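Local structure of hydroquinone dioxygenase small subunit (Pseudomonas sp., 4ZXA) at residues 23-28 and 33-38; 50-55 and 136-141. The protein serves as the small, cupin-fold subunit of a two-subunit hydroquinone 1,2-dioxygenase, an iron-dependent enzyme that probably cleaves the ring of hydroquinone. One frame throughout, in Å; residues are numbered along the deposited sequence.

Contact 1 of 2, residues 23-28 and 33-38; sequences GTVEII and RHYAFS
V25 and I27, on the short strand 24-27, lean against Y35 and F37 of the loop that brings the chain back to strand 38-39. V25 CG2 makes the closest approach. It sits over one face of the F37 ring, 3.4 Å from F37 CD1, and makes a CH-pi contact: 3.7 Å from V25 CG2 to the F37 ring centroid, 25° off the normal, so the methyl is displaced toward the rim. The CB of F37 already faces the strand, and with CG anti to the backbone N (chi1 -163°) the ring lies alongside V25. Its far end carries on past V25 to the main chain, with F37 CE2 4.0 Å from G23 C and F37 CZ 4.1 Å from T24 N.

The strand itself belongs to a sheet shared between subunits: residues 24-27 pair antiparallel with a strand of the large subunit, and S38 joins the same pairing. I287 of that large subunit packs on F37, which is also backbone hydrogen-bonded to L167 near the C-terminus and touches it with its side chain.

Farther along, the other methyl of V25 turns to the second ring, with V25 CG1 4.2 Å from Y35 CD2. I27 approaches the same side of the tyrosine from farther down the strand: its CB does not aim straight at the loop, but the chain bends so that I27 CD1 ends 4.1 Å from Y35 CE2. Both aliphatic groups meet this ring at a slant. The 3-10 segment ending at Y35 is closed by A36 N bonding to R33 O at 3.1 Å, and the turn at A36 lies between the two residues whose rings face the strand.

Contact 2 of 2, residues 50-55 and 136-141; sequences YEKVVV and SAYRFE
The Y50 and F140 rings meet rim to rim, and neither lies over the other's face. Their planes are nearly parallel, 9° apart, but the centroids are 5.8 Å from each other, so this is no stack. The closest approach is made by Y50 CE1, 3.3 Å from F140 CB at a slant to the ring, and 3.6 Å from F140 CD2. The CB atoms of both residues already face the other segment across the interior of the cupin beta-sandwich, and chi1, with CG anti to the carbonyl carbon in each (-63° for Y50), sets where the rings lie. Residue 50 leads into strand 52-58 of one sheet, and strand 136-142 runs in the other. F140 also packs on V90 and V92 of its neighbouring strand.

Next along the two segments, K52 stretches from the first sheet toward Y138, leaving K52 NZ 4.2 Å from Y138 OH, and it makes a cation-pi contact with F75. Y50 OH has a hydrogen bond with G70 O, and Y138 OH bonds to E81 OE1 and Q150 NE2. Y50 and F140 are therefore held by apolar contact between the tyrosine ring and the F140 methylene, while both tyrosine hydroxyls have hydrogen-bond partners beyond the two segments.

Contact 1 closes before contact 2 opens, so the two follow one another along the chain, with centres about 27 Å apart. They still touch at one point: S38 OG, at the end of the first, packs 4.0 Å from V55 CG1 at the end of segment 50-55. The settings differ. Contact 2 lies in the core of the cupin sandwich, its centre about 6 Å from the centre of the chain, whereas contact 1 lies about 22 Å from that centre in the N-terminal part, where the large subunit also packs against it. The S38-V55 meeting thus connects the subunit interface with strand 52-58 of the sandwich.

Contact 1 of 2, residues 23-28 and 33-38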
ATOM      1  N   GLY A  23      -7.485  26.064   5.347  1.00 29.68           N
ATOM      2  CA  GLY A  23      -6.871  24.801   5.696  1.00 26.13           C
ATOM      3  C   GLY A  23      -5.900  25.010   6.831  1.00 28.43           C
ATOM      4  O   GLY A  23      -5.956  26.022   7.522  1.00 33.25           O
ATOM      5  N   THR A  24      -5.003  24.049   7.012  1.00 25.66           N
ATOM      6  CA  THR A  24      -4.026  24.080   8.088  1.00 29.96           C
ATOM      7  C   THR A  24      -2.651  23.549   7.654  1.00 32.95           C
ATOM      8  O   THR A  24      -2.536  22.545   6.936  1.00 26.05           O
ATOM      9  CB  THR A  24      -4.505  23.239   9.279  1.00 28.01           C
ATOM     10  OG1 THR A  24      -4.651  21.875   8.862  1.00 28.44           O
ATOM     11  CG2 THR A  24      -5.854  23.759   9.783  1.00 28.60           C
ATOM     12  N   VAL A  25      -1.608  24.235   8.100  1.00 29.37           N
ATOM     13  CA  VAL A  25      -0.260  23.730   7.957  1.00 25.46           C
ATOM     14  C   VAL A  25       0.203  23.221   9.313  1.00 28.71           C
ATOM     15  O   VAL A  25       0.487  24.000  10.218  1.00 33.29           O
ATOM     16  CB  VAL A  25       0.710  24.818   7.436  1.00 27.73           C
ATOM     17  CG1 VAL A  25       2.160  24.400   7.666  1.00 24.47           C
ATOM     18  CG2 VAL A  25       0.462  25.098   5.954  1.00 23.03           C
ATOM     19  N   GLU A  26       0.257  21.906   9.454  1.00 29.13           N
ATOM     20  CA  GLU A  26       0.756  21.284  10.677  1.00 36.40           C
ATOM     21  C   GLU A  26       2.266  21.025  10.564  1.00 33.43           C
ATOM     22  O   GLU A  26       2.703  20.152   9.813  1.00 24.29           O
ATOM     23  CB  GLU A  26       0.002  19.972  10.941  1.00 36.62           C
ATOM     24  CG  GLU A  26       0.525  19.155  12.120  1.00 38.93           C
ATOM     25  CD  GLU A  26       0.051  17.700  12.090  1.00 47.66           C
ATOM     26  OE1 GLU A  26      -1.110  17.453  11.666  1.00 47.69           O
ATOM     27  OE2 GLU A  26       0.848  16.805  12.479  1.00 44.71           O
ATOM     28  N   ILE A  27       3.056  21.786  11.311  1.00 28.32           N
ATOM     29  CA  ILE A  27       4.503  21.645  11.283  1.00 22.77           C
ATOM     30  C   ILE A  27       4.995  20.544  12.210  1.00 34.29           C
ATOM     31  O   ILE A  27       4.640  20.508  13.387  1.00 40.51           O
ATOM     32  CB  ILE A  27       5.168  22.949  11.715  1.00 28.08           C
ATOM     33  CG1 ILE A  27       4.824  24.069  10.727  1.00 27.43           C
ATOM     34  CG2 ILE A  27       6.676  22.762  11.856  1.00 27.64           C
ATOM     35  CD1 ILE A  27       5.394  23.842   9.340  1.00 29.41           C
ATOM     36  N   ILE A  28       5.798  19.629  11.672  1.00 33.64           N
ATOM     37  CA  ILE A  28       6.525  18.668  12.492  1.00 32.71           C
ATOM     38  C   ILE A  28       7.937  19.195  12.714  1.00 34.26           C
ATOM     39  O   ILE A  28       8.471  19.121  13.814  1.00 37.29           O
ATOM     40  CB  ILE A  28       6.652  17.279  11.811  1.00 36.40           C
ATOM     41  CG1 ILE A  28       5.293  16.774  11.302  1.00 29.54           C
ATOM     42  CG2 ILE A  28       7.334  16.274  12.754  1.00 30.44           C
ATOM     43  CD1 ILE A  28       4.212  16.764  12.343  1.00 43.71           C
ATOM     44  N   ARG A  33       6.153  29.497   7.482  1.00 32.52           N
ATOM     45  CA  ARG A  33       6.635  30.503   6.531  1.00 32.00           C
ATOM     46  C   ARG A  33       6.935  29.923   5.155  1.00 28.41           C
ATOM     47  O   ARG A  33       6.567  30.483   4.130  1.00 29.98           O
ATOM     48  CB  ARG A  33       7.969  31.059   7.024  1.00 35.29           C
ATOM     49  CG  ARG A  33       7.898  32.255   7.899  1.00 38.63           C
ATOM     50  CD  ARG A  33       9.154  33.074   7.716  1.00 44.74           C
ATOM     51  NE  ARG A  33      10.350  32.430   8.256  1.00 48.96           N
ATOM     52  CZ  ARG A  33      11.538  32.422   7.653  1.00 46.97           C
ATOM     53  NH1 ARG A  33      11.697  33.007   6.464  1.00 36.98           N
ATOM     54  NH2 ARG A  33      12.568  31.820   8.239  1.00 44.15           N
ATOM     55  N   HIS A  34       7.655  28.809   5.148  1.00 26.40           N
ATOM     56  CA  HIS A  34       8.217  28.285   3.913  1.00 32.07           C
ATOM     57  C   HIS A  34       7.148  27.954   2.869  1.00 29.38           C
ATOM     58  O   HIS A  34       7.442  27.923   1.675  1.00 28.51           O
ATOM     59  CB  HIS A  34       9.134  27.083   4.205  1.00 27.26           C
ATOM     60  CG  HIS A  34      10.347  27.428   5.021  1.00 30.51           C
ATOM     61  ND1 HIS A  34      10.879  26.577   5.971  1.00 35.68           N
ATOM     62  CD2 HIS A  34      11.136  28.533   5.027  1.00 28.86           C
ATOM     63  CE1 HIS A  34      11.935  27.144   6.529  1.00 35.11           C
ATOM     64  NE2 HIS A  34      12.113  28.330   5.976  1.00 32.51           N
ATOM     65  N   TYR A  35       5.909  27.749   3.314  1.00 24.47           N
ATOM     66  CA  TYR A  35       4.838  27.271   2.432  1.00 25.07           C
ATOM     67  C   TYR A  35       3.949  28.374   1.865  1.00 23.03           C
ATOM     68  O   TYR A  35       2.951  28.085   1.203  1.00 22.96           O
ATOM     69  CB  TYR A  35       3.976  26.214   3.145  1.00 24.15           C
ATOM     70  CG  TYR A  35       4.786  25.031   3.603  1.00 23.04           C
ATOM     71  CD1 TYR A  35       5.079  23.996   2.735  1.00 19.77           C
ATOM     72  CD2 TYR A  35       5.296  24.969   4.895  1.00 25.13           C
ATOM     73  CE1 TYR A  35       5.852  22.911   3.149  1.00 26.41           C
ATOM     74  CE2 TYR A  35       6.072  23.890   5.320  1.00 24.13           C
ATOM     75  CZ  TYR A  35       6.346  22.866   4.438  1.00 24.27           C
ATOM     76  OH  TYR A  35       7.098  21.794   4.832  1.00 24.61           O
ATOM     77  N   ALA A  36       4.309  29.629   2.120  1.00 21.18           N
ATOM     78  CA  ALA A  36       3.520  30.773   1.643  1.00 24.86           C
ATOM     79  C   ALA A  36       2.017  30.470   1.608  1.00 20.95           C
ATOM     80  O   ALA A  36       1.363  30.619   0.587  1.00 19.47           O
ATOM     81  CB  ALA A  36       4.014  31.229   0.263  1.00 19.94           C
ATOM     82  N   PHE A  37       1.487  30.037   2.743  1.00 25.36           N
ATOM     83  CA  PHE A  37       0.148  29.458   2.812  1.00 24.70           C
ATOM     84  C   PHE A  37      -0.938  30.496   3.084  1.00 27.22           C
ATOM     85  O   PHE A  37      -1.034  31.015   4.196  1.00 30.53           O
ATOM     86  CB  PHE A  37       0.119  28.400   3.910  1.00 25.00           C
ATOM     87  CG  PHE A  37      -1.048  27.465   3.819  1.00 28.79           C
ATOM     88  CD1 PHE A  37      -0.953  26.294   3.086  1.00 22.86           C
ATOM     89  CD2 PHE A  37      -2.243  27.755   4.474  1.00 29.85           C
ATOM     90  CE1 PHE A  37      -2.033  25.418   3.000  1.00 28.80           C
ATOM     91  CE2 PHE A  37      -3.330  26.890   4.396  1.00 28.62           C
ATOM     92  CZ  PHE A  37      -3.225  25.717   3.660  1.00 30.23           C
ATOM     93  N   SER A  38      -1.750  30.798   2.079  1.00 24.65           N
ATOM     94  CA  SER A  38      -2.884  31.696   2.285  1.00 26.98           C
ATOM     95  C   SER A  38      -4.179  31.081   1.761  1.00 25.57           C
ATOM     96  O   SER A  38      -4.209  29.925   1.363  1.00 24.80           O
ATOM     97  CB  SER A  38      -2.634  33.045   1.615  1.00 26.24           C
ATOM     98  OG  SER A  38      -2.717  32.935   0.209  1.00 26.74           O
TER

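Contact 2 of 2, residues 50-55 and 136-141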
ATOM      1  N   TYR A  50     -10.571  45.278  -6.112  1.00 33.27           N
ATOM      2  CA  TYR A  50      -9.690  45.193  -7.279  1.00 30.18           C
ATOM      3  C   TYR A  50      -8.213  45.453  -7.011  1.00 26.45           C
ATOM      4  O   TYR A  50      -7.432  45.650  -7.932  1.00 24.65           O
ATOM      5  CB  TYR A  50     -10.216  46.071  -8.413  1.00 27.64           C
ATOM      6  CG  TYR A  50     -11.572  45.620  -8.896  1.00 36.32           C
ATOM      7  CD1 TYR A  50     -11.719  44.418  -9.597  1.00 29.41           C
ATOM      8  CD2 TYR A  50     -12.712  46.378  -8.639  1.00 35.67           C
ATOM      9  CE1 TYR A  50     -12.961  43.995 -10.041  1.00 34.76           C
ATOM     10  CE2 TYR A  50     -13.960  45.963  -9.082  1.00 34.63           C
ATOM     11  CZ  TYR A  50     -14.084  44.770  -9.781  1.00 35.86           C
ATOM     12  OH  TYR A  50     -15.330  44.360 -10.220  1.00 36.46           O
ATOM     13  N   GLU A  51      -7.839  45.455  -5.740  1.00 26.64           N
ATOM     14  CA  GLU A  51      -6.438  45.434  -5.371  1.00 26.09           C
ATOM     15  C   GLU A  51      -5.891  44.070  -5.832  1.00 29.49           C
ATOM     16  O   GLU A  51      -6.367  43.020  -5.394  1.00 28.25           O
ATOM     17  CB  GLU A  51      -6.313  45.566  -3.857  1.00 21.74           C
ATOM     18  CG  GLU A  51      -4.959  45.998  -3.362  1.00 23.06           C
ATOM     19  CD  GLU A  51      -4.859  45.876  -1.853  1.00 35.36           C
ATOM     20  OE1 GLU A  51      -5.921  45.751  -1.195  1.00 37.81           O
ATOM     21  OE2 GLU A  51      -3.726  45.889  -1.320  1.00 34.51           O
ATOM     22  N   LYS A  52      -4.909  44.086  -6.725  1.00 24.83           N
ATOM     23  CA  LYS A  52      -4.338  42.850  -7.259  1.00 28.32           C
ATOM     24  C   LYS A  52      -3.343  42.202  -6.276  1.00 23.55           C
ATOM     25  O   LYS A  52      -2.154  42.481  -6.310  1.00 27.60           O
ATOM     26  CB  LYS A  52      -3.710  43.131  -8.629  1.00 23.56           C
ATOM     27  CG  LYS A  52      -4.702  43.778  -9.635  1.00 25.52           C
ATOM     28  CD  LYS A  52      -4.000  44.248 -10.933  1.00 29.38           C
ATOM     29  CE  LYS A  52      -4.151  43.242 -12.073  1.00 31.02           C
ATOM     30  NZ  LYS A  52      -5.566  43.242 -12.657  1.00 36.90           N
ATOM     31  N   VAL A  53      -3.833  41.346  -5.387  1.00 24.51           N
ATOM     32  CA  VAL A  53      -2.979  40.842  -4.315  1.00 26.10           C
ATOM     33  C   VAL A  53      -2.296  39.579  -4.783  1.00 30.66           C
ATOM     34  O   VAL A  53      -2.962  38.586  -5.114  1.00 27.79           O
ATOM     35  CB  VAL A  53      -3.754  40.535  -2.987  1.00 30.40           C
ATOM     36  CG1 VAL A  53      -2.802  39.949  -1.941  1.00 24.23           C
ATOM     37  CG2 VAL A  53      -4.452  41.793  -2.435  1.00 22.82           C
ATOM     38  N   VAL A  54      -0.970  39.623  -4.832  1.00 27.02           N
ATOM     39  CA  VAL A  54      -0.196  38.454  -5.194  1.00 26.10           C
ATOM     40  C   VAL A  54      -0.323  37.386  -4.108  1.00 26.43           C
ATOM     41  O   VAL A  54      -0.003  37.636  -2.941  1.00 21.98           O
ATOM     42  CB  VAL A  54       1.284  38.804  -5.386  1.00 26.52           C
ATOM     43  CG1 VAL A  54       2.080  37.561  -5.795  1.00 21.51           C
ATOM     44  CG2 VAL A  54       1.436  39.946  -6.406  1.00 23.79           C
ATOM     45  N   VAL A  55      -0.782  36.199  -4.510  1.00 24.14           N
ATOM     46  CA  VAL A  55      -0.885  35.045  -3.615  1.00 26.45           C
ATOM     47  C   VAL A  55       0.023  33.914  -4.084  1.00 28.96           C
ATOM     48  O   VAL A  55       0.283  32.970  -3.345  1.00 30.05           O
ATOM     49  CB  VAL A  55      -2.350  34.551  -3.466  1.00 24.86           C
ATOM     50  CG1 VAL A  55      -3.182  35.615  -2.745  1.00 28.01           C
ATOM     51  CG2 VAL A  55      -2.966  34.259  -4.819  1.00 22.77           C
ATOM     52  N   SER A 136      -5.831  44.377 -25.542  1.00 32.18           N
ATOM     53  CA  SER A 136      -7.200  44.788 -25.337  1.00 31.99           C
ATOM     54  C   SER A 136      -7.220  45.509 -24.010  1.00 34.64           C
ATOM     55  O   SER A 136      -6.288  45.381 -23.216  1.00 34.79           O
ATOM     56  CB  SER A 136      -8.124  43.585 -25.302  1.00 30.02           C
ATOM     57  OG  SER A 136      -8.022  42.939 -24.049  1.00 34.64           O
ATOM     58  N   ALA A 137      -8.254  46.308 -23.786  1.00 34.61           N
ATOM     59  CA  ALA A 137      -8.491  46.842 -22.455  1.00 34.81           C
ATOM     60  C   ALA A 137      -9.688  46.083 -21.911  1.00 33.35           C
ATOM     61  O   ALA A 137     -10.587  45.703 -22.670  1.00 31.80           O
ATOM     62  CB  ALA A 137      -8.765  48.328 -22.505  1.00 34.87           C
ATOM     63  N   TYR A 138      -9.694  45.830 -20.610  1.00 30.41           N
ATOM     64  CA  TYR A 138     -10.788  45.066 -20.032  1.00 30.76           C
ATOM     65  C   TYR A 138     -11.183  45.644 -18.687  1.00 29.85           C
ATOM     66  O   TYR A 138     -10.342  46.167 -17.960  1.00 33.19           O
ATOM     67  CB  TYR A 138     -10.420  43.576 -19.932  1.00 29.97           C
ATOM     68  CG  TYR A 138      -9.193  43.296 -19.105  1.00 24.78           C
ATOM     69  CD1 TYR A 138      -7.934  43.295 -19.681  1.00 27.77           C
ATOM     70  CD2 TYR A 138      -9.295  43.035 -17.743  1.00 26.07           C
ATOM     71  CE1 TYR A 138      -6.798  43.037 -18.922  1.00 29.67           C
ATOM     72  CE2 TYR A 138      -8.166  42.771 -16.970  1.00 31.48           C
ATOM     73  CZ  TYR A 138      -6.915  42.771 -17.561  1.00 32.06           C
ATOM     74  OH  TYR A 138      -5.776  42.521 -16.802  1.00 27.54           O
ATOM     75  N   ARG A 139     -12.472  45.563 -18.370  1.00 34.23           N
ATOM     76  CA  ARG A 139     -13.012  46.166 -17.152  1.00 33.19           C
ATOM     77  C   ARG A 139     -13.967  45.198 -16.455  1.00 30.61           C
ATOM     78  O   ARG A 139     -14.743  44.502 -17.112  1.00 28.35           O
ATOM     79  CB  ARG A 139     -13.729  47.479 -17.495  1.00 38.14           C
ATOM     80  CG  ARG A 139     -14.125  48.339 -16.293  1.00 41.87           C
ATOM     81  CD  ARG A 139     -14.463  49.770 -16.704  1.00 38.26           C
ATOM     82  NE  ARG A 139     -15.657  49.842 -17.547  1.00 49.48           N
ATOM     83  CZ  ARG A 139     -16.301  50.974 -17.842  1.00 49.40           C
ATOM     84  NH1 ARG A 139     -15.865  52.137 -17.362  1.00 43.35           N
ATOM     85  NH2 ARG A 139     -17.381  50.948 -18.614  1.00 40.31           N
ATOM     86  N   PHE A 140     -13.884  45.152 -15.128  1.00 28.90           N
ATOM     87  CA  PHE A 140     -14.690  44.251 -14.308  1.00 30.31           C
ATOM     88  C   PHE A 140     -15.906  44.957 -13.681  1.00 40.88           C
ATOM     89  O   PHE A 140     -15.773  46.035 -13.087  1.00 39.21           O
ATOM     90  CB  PHE A 140     -13.829  43.676 -13.181  1.00 31.73           C
ATOM     91  CG  PHE A 140     -12.703  42.777 -13.648  1.00 35.44           C
ATOM     92  CD1 PHE A 140     -12.934  41.741 -14.537  1.00 37.34           C
ATOM     93  CD2 PHE A 140     -11.411  42.964 -13.176  1.00 36.23           C
ATOM     94  CE1 PHE A 140     -11.899  40.915 -14.945  1.00 37.40           C
ATOM     95  CE2 PHE A 140     -10.372  42.144 -13.586  1.00 30.89           C
ATOM     96  CZ  PHE A 140     -10.615  41.122 -14.467  1.00 31.15           C
ATOM     97  N   GLU A 141     -17.078  44.329 -13.802  1.00 41.92           N
ATOM     98  CA  GLU A 141     -18.328  44.811 -13.202  1.00 40.47           C
ATOM     99  C   GLU A 141     -18.883  43.801 -12.205  1.00 39.61           C
ATOM    100  O   GLU A 141     -19.161  42.665 -12.575  1.00 39.25           O
ATOM    101  CB  GLU A 141     -19.399  44.981 -14.277  1.00 40.85           C
ATOM    102  CG  GLU A 141     -19.119  46.043 -15.304  1.00 55.69           C
ATOM    103  CD  GLU A 141     -19.179  47.434 -14.716  1.00 57.81           C
ATOM    104  OE1 GLU A 141     -19.518  47.565 -13.510  1.00 53.33           O
ATOM    105  OE2 GLU A 141     -18.876  48.387 -15.468  1.00 54.61           O
TER